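Long-range contacts in polyhedrin (Simulium ubiquitum cypovirus, PDB 5A9A), which forms the crystalline matrix of cypovirus polyhedra, the microcrystalline occlusion bodies of this insect virus, and binds UTP in these crystals: residues Phe40-Ile50 against Phe62-Met70; Ala105-Asn113 against Leu214-Tyr225. All blocks are in the same frame, centred on the assembly; numbering follows the deposited sequence.

Interaction 1: Phe40-Ile50 against Phe62-Met70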
loop_
_atom_site.group_PDB
_atom_site.type_symbol
_atom_site.label_atom_id
_atom_site.label_comp_id
_atom_site.label_asym_id
_atom_site.label_seq_id
_atom_site.Cartn_x
_atom_site.Cartn_y
_atom_site.Cartn_z
ATOM N N PHE A 40 -14.282 1.334 14.665
ATOM C CA PHE A 40 -14.311 0.196 15.575
ATOM C C PHE A 40 -14.796 0.629 16.953
ATOM O O PHE A 40 -14.466 1.718 17.421
ATOM C CB PHE A 40 -12.923 -0.433 15.696
ATOM C CG PHE A 40 -12.423 -1.054 14.423
ATOM C CD1 PHE A 40 -12.750 -2.361 14.099
ATOM C CD2 PHE A 40 -11.618 -0.333 13.556
ATOM C CE1 PHE A 40 -12.284 -2.938 12.928
ATOM C CE2 PHE A 40 -11.152 -0.902 12.385
ATOM C CZ PHE A 40 -11.485 -2.206 12.071
ATOM N N ILE A 41 -15.581 -0.230 17.594
ATOM C CA ILE A 41 -16.031 0.005 18.960
ATOM C C ILE A 41 -15.304 -0.958 19.886
ATOM O O ILE A 41 -15.146 -2.133 19.555
ATOM C CB ILE A 41 -17.548 -0.217 19.102
ATOM C CG1 ILE A 41 -18.298 0.530 17.998
ATOM C CG2 ILE A 41 -18.016 0.235 20.481
ATOM C CD1 ILE A 41 -19.802 0.384 18.075
ATOM N N TYR A 42 -14.868 -0.467 21.042
ATOM C CA TYR A 42 -14.055 -1.275 21.947
ATOM C C TYR A 42 -14.707 -1.510 23.306
ATOM O O TYR A 42 -15.758 -0.943 23.614
ATOM C CB TYR A 42 -12.672 -0.641 22.099
ATOM C CG TYR A 42 -11.892 -0.698 20.810
ATOM C CD1 TYR A 42 -12.028 0.296 19.847
ATOM C CD2 TYR A 42 -11.051 -1.765 20.536
ATOM C CE1 TYR A 42 -11.333 0.239 18.659
ATOM C CE2 TYR A 42 -10.348 -1.832 19.351
ATOM C CZ TYR A 42 -10.492 -0.829 18.415
ATOM O OH TYR A 42 -9.801 -0.896 17.229
ATOM N N LYS A 43 -14.072 -2.361 24.107
ATOM C CA LYS A 43 -14.631 -2.787 25.382
ATOM C C LYS A 43 -14.614 -1.676 26.426
ATOM O O LYS A 43 -15.201 -1.827 27.496
ATOM C CB LYS A 43 -13.874 -4.008 25.908
ATOM C CG LYS A 43 -14.130 -5.285 25.118
ATOM C CD LYS A 43 -13.154 -6.381 25.514
ATOM C CE LYS A 43 -13.334 -7.633 24.671
ATOM N NZ LYS A 43 -14.374 -8.550 25.213
ATOM N N ASN A 44 -13.940 -0.570 26.122
ATOM C CA ASN A 44 -13.980 0.597 26.997
ATOM C C ASN A 44 -15.049 1.586 26.540
ATOM O O ASN A 44 -15.160 2.685 27.076
ATOM C CB ASN A 44 -12.613 1.284 27.069
ATOM C CG ASN A 44 -12.137 1.790 25.722
ATOM O OD1 ASN A 44 -12.839 1.679 24.716
ATOM N ND2 ASN A 44 -10.939 2.363 25.701
ATOM N N GLY A 45 -15.832 1.185 25.541
ATOM C CA GLY A 45 -16.950 1.983 25.072
ATOM C C GLY A 45 -16.544 3.128 24.162
ATOM O O GLY A 45 -17.378 3.958 23.793
ATOM N N SER A 46 -15.267 3.180 23.795
ATOM C CA SER A 46 -14.766 4.257 22.948
ATOM C C SER A 46 -14.495 3.762 21.534
ATOM O O SER A 46 -14.602 2.569 21.253
ATOM C CB SER A 46 -13.499 4.869 23.547
ATOM O OG SER A 46 -13.785 5.493 24.787
ATOM N N TYR A 47 -14.135 4.690 20.653
ATOM C CA TYR A 47 -14.045 4.401 19.229
ATOM C C TYR A 47 -12.662 4.671 18.652
ATOM O O TYR A 47 -11.914 5.509 19.150
ATOM C CB TYR A 47 -15.073 5.246 18.473
ATOM C CG TYR A 47 -16.473 5.107 19.017
ATOM C CD1 TYR A 47 -16.915 5.915 20.056
ATOM C CD2 TYR A 47 -17.350 4.162 18.501
ATOM C CE1 TYR A 47 -18.191 5.789 20.561
ATOM C CE2 TYR A 47 -18.626 4.028 19.001
ATOM C CZ TYR A 47 -19.043 4.845 20.030
ATOM O OH TYR A 47 -20.318 4.713 20.535
ATOM N N ARG A 48 -12.336 3.943 17.590
ATOM C CA ARG A 48 -11.168 4.238 16.775
ATOM C C ARG A 48 -11.636 4.360 15.334
ATOM O O ARG A 48 -12.187 3.411 14.776
ATOM C CB ARG A 48 -10.119 3.135 16.905
ATOM C CG ARG A 48 -8.805 3.453 16.212
ATOM C CD ARG A 48 -7.787 2.344 16.419
ATOM N NE ARG A 48 -8.241 1.074 15.858
ATOM C CZ ARG A 48 -7.566 0.354 14.966
ATOM N NH1 ARG A 48 -6.372 0.751 14.536
ATOM N NH2 ARG A 48 -8.074 -0.787 14.520
ATOM N N LEU A 49 -11.425 5.530 14.741
ATOM C CA LEU A 49 -11.978 5.835 13.427
ATOM C C LEU A 49 -10.880 6.007 12.387
ATOM O O LEU A 49 -9.944 6.783 12.576
ATOM C CB LEU A 49 -12.834 7.103 13.505
ATOM C CG LEU A 49 -13.630 7.484 12.252
ATOM C CD1 LEU A 49 -14.852 8.301 12.636
ATOM C CD2 LEU A 49 -12.766 8.242 11.255
ATOM N N ILE A 50 -11.002 5.279 11.282
ATOM C CA ILE A 50 -10.039 5.384 10.194
ATOM C C ILE A 50 -10.705 5.964 8.955
ATOM O O ILE A 50 -11.641 5.384 8.404
ATOM C CB ILE A 50 -9.398 4.030 9.863
ATOM C CG1 ILE A 50 -8.784 3.419 11.126
ATOM C CG2 ILE A 50 -8.336 4.194 8.788
ATOM C CD1 ILE A 50 -9.757 2.592 11.942
ATOM N N PHE A 62 -8.028 -4.759 7.029
ATOM C CA PHE A 62 -7.402 -4.766 8.335
ATOM C C PHE A 62 -7.051 -6.210 8.628
ATOM O O PHE A 62 -7.947 -7.042 8.754
ATOM C CB PHE A 62 -8.370 -4.251 9.402
ATOM C CG PHE A 62 -8.624 -2.774 9.334
ATOM C CD1 PHE A 62 -9.398 -2.235 8.318
ATOM C CD2 PHE A 62 -8.098 -1.927 10.292
ATOM C CE1 PHE A 62 -9.635 -0.875 8.258
ATOM C CE2 PHE A 62 -8.335 -0.565 10.238
ATOM C CZ PHE A 62 -9.101 -0.039 9.217
ATOM N N ASN A 63 -5.763 -6.530 8.715
ATOM C CA ASN A 63 -5.381 -7.872 9.136
ATOM C C ASN A 63 -5.702 -7.981 10.615
ATOM O O ASN A 63 -6.104 -6.992 11.226
ATOM C CB ASN A 63 -3.905 -8.168 8.846
ATOM C CG ASN A 63 -2.950 -7.271 9.621
ATOM O OD1 ASN A 63 -3.247 -6.820 10.727
ATOM N ND2 ASN A 63 -1.784 -7.020 9.038
ATOM N N TRP A 64 -5.543 -9.164 11.198
ATOM C CA TRP A 64 -5.971 -9.358 12.577
ATOM C C TRP A 64 -5.344 -8.320 13.506
ATOM O O TRP A 64 -6.033 -7.707 14.320
ATOM C CB TRP A 64 -5.633 -10.763 13.076
ATOM C CG TRP A 64 -6.115 -10.981 14.469
ATOM C CD1 TRP A 64 -7.332 -11.457 14.847
ATOM C CD2 TRP A 64 -5.401 -10.698 15.677
ATOM N NE1 TRP A 64 -7.422 -11.496 16.216
ATOM C CE2 TRP A 64 -6.248 -11.035 16.750
ATOM C CE3 TRP A 64 -4.126 -10.195 15.956
ATOM C CZ2 TRP A 64 -5.864 -10.887 18.080
ATOM C CZ3 TRP A 64 -3.743 -10.053 17.279
ATOM C CH2 TRP A 64 -4.609 -10.400 18.323
ATOM N N ARG A 65 -4.036 -8.125 13.377
ATOM C CA ARG A 65 -3.311 -7.191 14.230
ATOM C C ARG A 65 -3.844 -5.771 14.072
ATOM O O ARG A 65 -3.896 -5.009 15.037
ATOM C CB ARG A 65 -1.820 -7.220 13.890
ATOM C CG ARG A 65 -0.928 -6.549 14.921
ATOM C CD ARG A 65 -0.860 -7.359 16.210
ATOM N NE ARG A 65 0.089 -6.780 17.158
ATOM C CZ ARG A 65 1.157 -7.405 17.647
ATOM N NH1 ARG A 65 1.425 -8.659 17.308
ATOM N NH2 ARG A 65 1.955 -6.774 18.499
ATOM N N ASP A 66 -4.243 -5.421 12.851
ATOM C CA ASP A 66 -4.747 -4.083 12.557
ATOM C C ASP A 66 -6.050 -3.778 13.289
ATOM O O ASP A 66 -6.470 -2.623 13.352
ATOM C CB ASP A 66 -4.972 -3.922 11.049
ATOM C CG ASP A 66 -3.672 -3.937 10.258
ATOM O OD1 ASP A 66 -2.638 -3.514 10.812
ATOM O OD2 ASP A 66 -3.685 -4.367 9.085
ATOM N N MET A 67 -6.687 -4.809 13.836
ATOM C CA MET A 67 -7.979 -4.643 14.494
ATOM C C MET A 67 -7.829 -4.030 15.880
ATOM O O MET A 67 -8.766 -3.423 16.399
ATOM C CB MET A 67 -8.692 -5.996 14.622
ATOM C CG MET A 67 -8.951 -6.718 13.301
ATOM S SD MET A 67 -10.260 -5.988 12.289
ATOM C CE MET A 67 -11.730 -6.520 13.171
ATOM N N LEU A 68 -6.650 -4.186 16.478
ATOM C CA LEU A 68 -6.460 -3.831 17.881
ATOM C C LEU A 68 -6.501 -2.323 18.137
ATOM O O LEU A 68 -6.201 -1.510 17.261
ATOM C CB LEU A 68 -5.154 -4.418 18.417
ATOM C CG LEU A 68 -5.007 -5.935 18.276
ATOM C CD1 LEU A 68 -3.754 -6.408 18.995
ATOM C CD2 LEU A 68 -6.234 -6.663 18.811
ATOM N N TYR A 69 -6.868 -1.978 19.367
ATOM C CA TYR A 69 -7.105 -0.604 19.785
ATOM C C TYR A 69 -5.886 0.306 19.617
ATOM O O TYR A 69 -5.973 1.357 18.980
ATOM C CB TYR A 69 -7.550 -0.610 21.249
ATOM C CG TYR A 69 -8.065 0.713 21.763
ATOM C CD1 TYR A 69 -9.111 1.369 21.131
ATOM C CD2 TYR A 69 -7.521 1.293 22.900
ATOM C CE1 TYR A 69 -9.595 2.570 21.612
ATOM C CE2 TYR A 69 -7.992 2.497 23.384
ATOM C CZ TYR A 69 -9.033 3.129 22.738
ATOM O OH TYR A 69 -9.506 4.328 23.217
ATOM N N MET A 70 -4.754 -0.092 20.191
ATOM C CA MET A 70 -3.560 0.749 20.169
ATOM C C MET A 70 -2.296 -0.049 19.867
ATOM O O MET A 70 -1.519 0.317 18.986
ATOM C CB MET A 70 -3.412 1.484 21.502
ATOM C CG MET A 70 -4.495 2.520 21.737
ATOM S SD MET A 70 -4.027 3.783 22.933
ATOM C CE MET A 70 -5.005 5.159 22.336
HETATM O O HOH W 1 -10.923 5.736 21.596
HETATM O O HOH W 2 -5.007 -0.256 12.382
#
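A chi1 of -170° turns the Tyr69 side chain away from its own backbone N and lays its ring edge against a face of Tyr42, while Arg48, extended through chi2 and bent at chi3 (61°), brings its guanidinium to the backbone carbonyls of Asp66 to Leu68. The two tyrosines form an edge-to-face pair with planes 60° apart: Tyr69 CD1 sits above the centre of the Tyr42 ring, and Tyr69 CB adds a CH-pi contact over the same ring. The hydroxyl of Tyr42 is used twice, giving its proton to Met67 O (OH to O 2.9 Å) and accepting from Arg48 NE (NE to OH 2.9 Å). Arg48 NH2 donates to Asp66 O at 2.7 Å, in the plane of that carbonyl, and a water links NH1 to the same oxygen. Leu68 O lies over the guanidinium face, 3.3 Å from Arg48 CZ, so partners at edge and face limit its rotation, and the cluster of carbonyls probably stabilises the positive charge. Deeper in, the edge of Phe40 meets the face of Phe62 (CE2 to CE2 3.6 Å), and Ile50 CD1 packs obliquely on Phe62 CZ. Met67 curls back through chi2 and chi3 to place SD and CE beside Phe40, a Met-aromatic contact. At the outer end another water joins Tyr47 O to Tyr69 OH. The arrangement is that of a beta hairpin, with a type I turn from Tyr42 to Gly45, packed against the loop that leads from strand 57-62 towards UTP-binding His79; Tyr69 also touches Glu101 of that pocket.

Interaction 2: Ala105-Asn113 against Leu214-Tyr225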
loop_
_atom_site.group_PDB
_atom_site.type_symbol
_atom_site.label_atom_id
_atom_site.label_comp_id
_atom_site.label_asym_id
_atom_site.label_seq_id
_atom_site.Cartn_x
_atom_site.Cartn_y
_atom_site.Cartn_z
ATOM N N ALA A 105 -17.276 -4.465 17.771
ATOM C CA ALA A 105 -18.137 -4.173 16.632
ATOM C C ALA A 105 -17.461 -3.224 15.652
ATOM O O ALA A 105 -16.501 -2.535 16.003
ATOM C CB ALA A 105 -19.454 -3.578 17.111
ATOM N N ILE A 106 -17.972 -3.196 14.424
ATOM C CA ILE A 106 -17.492 -2.273 13.403
ATOM C C ILE A 106 -18.661 -1.476 12.845
ATOM O O ILE A 106 -19.745 -2.016 12.635
ATOM C CB ILE A 106 -16.839 -3.008 12.217
ATOM C CG1 ILE A 106 -15.981 -4.179 12.697
ATOM C CG2 ILE A 106 -16.013 -2.034 11.385
ATOM C CD1 ILE A 106 -15.509 -5.072 11.567
ATOM N N MET A 107 -18.439 -0.189 12.609
ATOM C CA MET A 107 -19.407 0.625 11.892
ATOM C C MET A 107 -18.724 1.214 10.667
ATOM O O MET A 107 -17.604 1.728 10.755
ATOM C CB MET A 107 -19.956 1.742 12.778
ATOM C CG MET A 107 -20.670 1.247 14.025
ATOM S SD MET A 107 -21.415 2.591 14.965
ATOM C CE MET A 107 -19.958 3.500 15.471
ATOM N N ILE A 108 -19.391 1.132 9.522
ATOM C CA ILE A 108 -18.826 1.660 8.289
ATOM C C ILE A 108 -19.752 2.681 7.644
ATOM O O ILE A 108 -20.883 2.365 7.266
ATOM C CB ILE A 108 -18.524 0.544 7.276
ATOM C CG1 ILE A 108 -17.592 -0.498 7.903
ATOM C CG2 ILE A 108 -17.891 1.129 6.021
ATOM C CD1 ILE A 108 -17.215 -1.625 6.968
ATOM N N SER A 109 -19.258 3.909 7.537
ATOM C CA SER A 109 -19.974 4.978 6.861
ATOM C C SER A 109 -19.361 5.184 5.482
ATOM O O SER A 109 -18.244 5.683 5.361
ATOM C CB SER A 109 -19.881 6.268 7.677
ATOM O OG SER A 109 -20.427 7.362 6.964
ATOM N N ALA A 110 -20.092 4.787 4.445
ATOM C CA ALA A 110 -19.609 4.920 3.075
ATOM C C ALA A 110 -20.353 6.044 2.368
ATOM O O ALA A 110 -21.582 6.058 2.330
ATOM C CB ALA A 110 -19.785 3.612 2.325
ATOM N N ASN A 111 -19.603 6.984 1.802
ATOM C CA ASN A 111 -20.200 8.192 1.247
ATOM C C ASN A 111 -19.648 8.563 -0.121
ATOM O O ASN A 111 -18.442 8.484 -0.358
ATOM C CB ASN A 111 -19.985 9.361 2.204
ATOM C CG ASN A 111 -20.412 9.036 3.617
ATOM O OD1 ASN A 111 -21.528 9.351 4.028
ATOM N ND2 ASN A 111 -19.524 8.395 4.373
ATOM N N GLY A 112 -20.544 8.973 -1.013
ATOM C CA GLY A 112 -20.158 9.434 -2.331
ATOM C C GLY A 112 -20.865 8.696 -3.451
ATOM O O GLY A 112 -21.784 7.905 -3.223
ATOM N N ASN A 113 -20.419 8.967 -4.672
ATOM C CA ASN A 113 -20.977 8.360 -5.868
ATOM C C ASN A 113 -20.475 6.926 -6.016
ATOM O O ASN A 113 -19.598 6.646 -6.835
ATOM C CB ASN A 113 -20.573 9.196 -7.082
ATOM C CG ASN A 113 -21.200 8.711 -8.363
ATOM O OD1 ASN A 113 -22.284 8.125 -8.359
ATOM N ND2 ASN A 113 -20.524 8.962 -9.480
ATOM N N LEU A 214 -18.310 11.403 18.618
ATOM C CA LEU A 214 -18.350 10.735 17.322
ATOM C C LEU A 214 -19.411 11.355 16.416
ATOM O O LEU A 214 -19.150 11.637 15.247
ATOM C CB LEU A 214 -18.615 9.240 17.499
ATOM C CG LEU A 214 -18.776 8.425 16.213
ATOM C CD1 LEU A 214 -17.581 8.619 15.286
ATOM C CD2 LEU A 214 -18.961 6.955 16.546
ATOM N N ILE A 215 -20.608 11.566 16.955
ATOM C CA ILE A 215 -21.677 12.200 16.190
ATOM C C ILE A 215 -21.211 13.565 15.702
ATOM O O ILE A 215 -21.450 13.945 14.556
ATOM C CB ILE A 215 -22.958 12.377 17.028
ATOM C CG1 ILE A 215 -23.556 11.017 17.392
ATOM C CG2 ILE A 215 -23.985 13.188 16.259
ATOM C CD1 ILE A 215 -24.711 11.103 18.375
ATOM N N ASP A 216 -20.539 14.295 16.584
ATOM C CA ASP A 216 -20.001 15.610 16.247
ATOM C C ASP A 216 -19.036 15.524 15.059
ATOM O O ASP A 216 -19.099 16.340 14.135
ATOM C CB ASP A 216 -19.297 16.212 17.469
ATOM C CG ASP A 216 -18.918 17.666 17.273
ATOM O OD1 ASP A 216 -17.842 17.931 16.697
ATOM O OD2 ASP A 216 -19.689 18.547 17.707
ATOM N N TYR A 217 -18.148 14.533 15.086
ATOM C CA TYR A 217 -17.183 14.331 14.004
ATOM C C TYR A 217 -17.885 14.033 12.681
ATOM O O TYR A 217 -17.577 14.630 11.651
ATOM C CB TYR A 217 -16.235 13.181 14.351
ATOM C CG TYR A 217 -15.187 12.886 13.292
ATOM C CD1 TYR A 217 -13.959 13.538 13.301
ATOM C CD2 TYR A 217 -15.419 11.941 12.298
ATOM C CE1 TYR A 217 -12.997 13.266 12.344
ATOM C CE2 TYR A 217 -14.464 11.666 11.336
ATOM C CZ TYR A 217 -13.256 12.329 11.364
ATOM O OH TYR A 217 -12.299 12.059 10.411
ATOM N N MET A 218 -18.829 13.102 12.716
ATOM C CA MET A 218 -19.521 12.684 11.504
ATOM C C MET A 218 -20.305 13.852 10.899
ATOM O O MET A 218 -20.354 14.020 9.681
ATOM C CB MET A 218 -20.442 11.499 11.802
ATOM C CG MET A 218 -19.699 10.276 12.335
ATOM S SD MET A 218 -18.427 9.664 11.205
ATOM C CE MET A 218 -19.444 8.903 9.936
ATOM N N GLN A 219 -20.906 14.665 11.758
ATOM C CA GLN A 219 -21.636 15.842 11.305
ATOM C C GLN A 219 -20.693 16.934 10.794
ATOM O O GLN A 219 -21.022 17.654 9.849
ATOM C CB GLN A 219 -22.538 16.370 12.424
ATOM C CG GLN A 219 -23.685 15.419 12.744
ATOM C CD GLN A 219 -24.642 15.950 13.790
ATOM O OE1 GLN A 219 -24.260 16.716 14.674
ATOM N NE2 GLN A 219 -25.902 15.537 13.695
ATOM N N ALA A 220 -19.521 17.052 11.409
ATOM C CA ALA A 220 -18.522 18.017 10.963
ATOM C C ALA A 220 -17.968 17.650 9.586
ATOM O O ALA A 220 -17.773 18.521 8.736
ATOM C CB ALA A 220 -17.388 18.111 11.974
ATOM N N LYS A 221 -17.715 16.362 9.373
ATOM C CA LYS A 221 -17.140 15.890 8.116
ATOM C C LYS A 221 -18.230 15.525 7.110
ATOM O O LYS A 221 -17.938 15.157 5.973
ATOM C CB LYS A 221 -16.251 14.671 8.361
ATOM C CG LYS A 221 -15.188 14.867 9.437
ATOM C CD LYS A 221 -14.216 15.990 9.100
ATOM C CE LYS A 221 -13.207 16.178 10.226
ATOM N NZ LYS A 221 -12.217 17.252 9.953
ATOM N N ASN A 222 -19.485 15.624 7.537
ATOM C CA ASN A 222 -20.619 15.278 6.684
ATOM C C ASN A 222 -20.510 13.866 6.118
ATOM O O ASN A 222 -20.638 13.643 4.913
ATOM C CB ASN A 222 -20.786 16.309 5.564
ATOM C CG ASN A 222 -21.345 17.625 6.074
ATOM O OD1 ASN A 222 -22.539 17.737 6.348
ATOM N ND2 ASN A 222 -20.480 18.619 6.220
ATOM N N LEU A 223 -20.267 12.918 7.016
ATOM C CA LEU A 223 -20.300 11.499 6.697
ATOM C C LEU A 223 -21.520 10.931 7.402
ATOM O O LEU A 223 -21.799 11.304 8.541
ATOM C CB LEU A 223 -19.029 10.823 7.209
ATOM C CG LEU A 223 -17.728 11.442 6.692
ATOM C CD1 LEU A 223 -16.518 10.887 7.426
ATOM C CD2 LEU A 223 -17.604 11.214 5.191
ATOM N N CYS A 224 -22.260 10.047 6.741
ATOM C CA CYS A 224 -23.521 9.590 7.309
ATOM C C CYS A 224 -23.275 8.766 8.566
ATOM O O CYS A 224 -22.277 8.053 8.677
ATOM C CB CYS A 224 -24.356 8.803 6.291
ATOM S SG CYS A 224 -23.753 7.152 5.891
ATOM N N TYR A 225 -24.185 8.889 9.523
ATOM C CA TYR A 225 -24.052 8.184 10.786
ATOM C C TYR A 225 -25.412 7.867 11.378
ATOM O O TYR A 225 -26.299 8.713 11.401
ATOM C CB TYR A 225 -23.250 9.017 11.787
ATOM C CG TYR A 225 -23.028 8.298 13.097
ATOM C CD1 TYR A 225 -22.085 7.282 13.199
ATOM C CD2 TYR A 225 -23.762 8.628 14.228
ATOM C CE1 TYR A 225 -21.882 6.613 14.390
ATOM C CE2 TYR A 225 -23.563 7.966 15.427
ATOM C CZ TYR A 225 -22.623 6.961 15.501
ATOM O OH TYR A 225 -22.420 6.301 16.691
#
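Hydrogen bonds between Ser109, Asn111 and Cys224 join the end of strand 105-111 to the chain just beyond helix 211-221. Ser109 OG donates to Cys224 O at 2.6 Å, in the carbonyl plane and on a lone pair. Cys224 N in turn gives a nearly straight bond to Asn111 OD1 (2.9 Å, 168° at the hydrogen). The Asn111 amide also works through its other end, ND2 donating in its own plane to Ser109 OG at 2.9 Å and bonding to Arg35 O of the neighbouring strand. Both polar groups of the Cys224 backbone are thus held by side chains, so the link is not a regular sheet ladder. This is a helix packed on one face of the six-stranded antiparallel sheet, with Asn222, at positive phi, turning the chain back towards the strand. The remaining contacts are van der Waals packing. Met107 and Leu214 reach tip to tip, CE to CD2 3.8 Å; the same methyl lies at the edge of the Tyr225 ring, whose hydroxyl bonds to Glu211. Bent at chi2 and chi3 (-59° and -73°), Met218 carries its CE in tightly against Ser109 CB, at 3.5 Å. Leu223 sets its CD2 methyl against the amide of Asn111, crossing that side chain at about a right angle.

Interactions 1 and 2 have centres about 16 Å apart and share the six-stranded antiparallel sheet, in which strand 34-41 lies between 105-111 and 47-54. They follow in series along the chain: 40-50 meets 62-70 before 105-113 pairs with the much later 214-225. A probable backbone hydrogen bond from Ile41 N to Ala105 O (2.9 Å) joins them within the sheet. On the helix side, Tyr47 packs on both Leu214 and Met107, and Leu49 on Tyr217, so strand 47-54 of the hairpin in interaction 1 also packs against helix 211-221. The sheet thus connects the loop near the UTP pocket with helix 211-221, near whose end Lys221 forms a salt bridge to Asp127 of the third subunit.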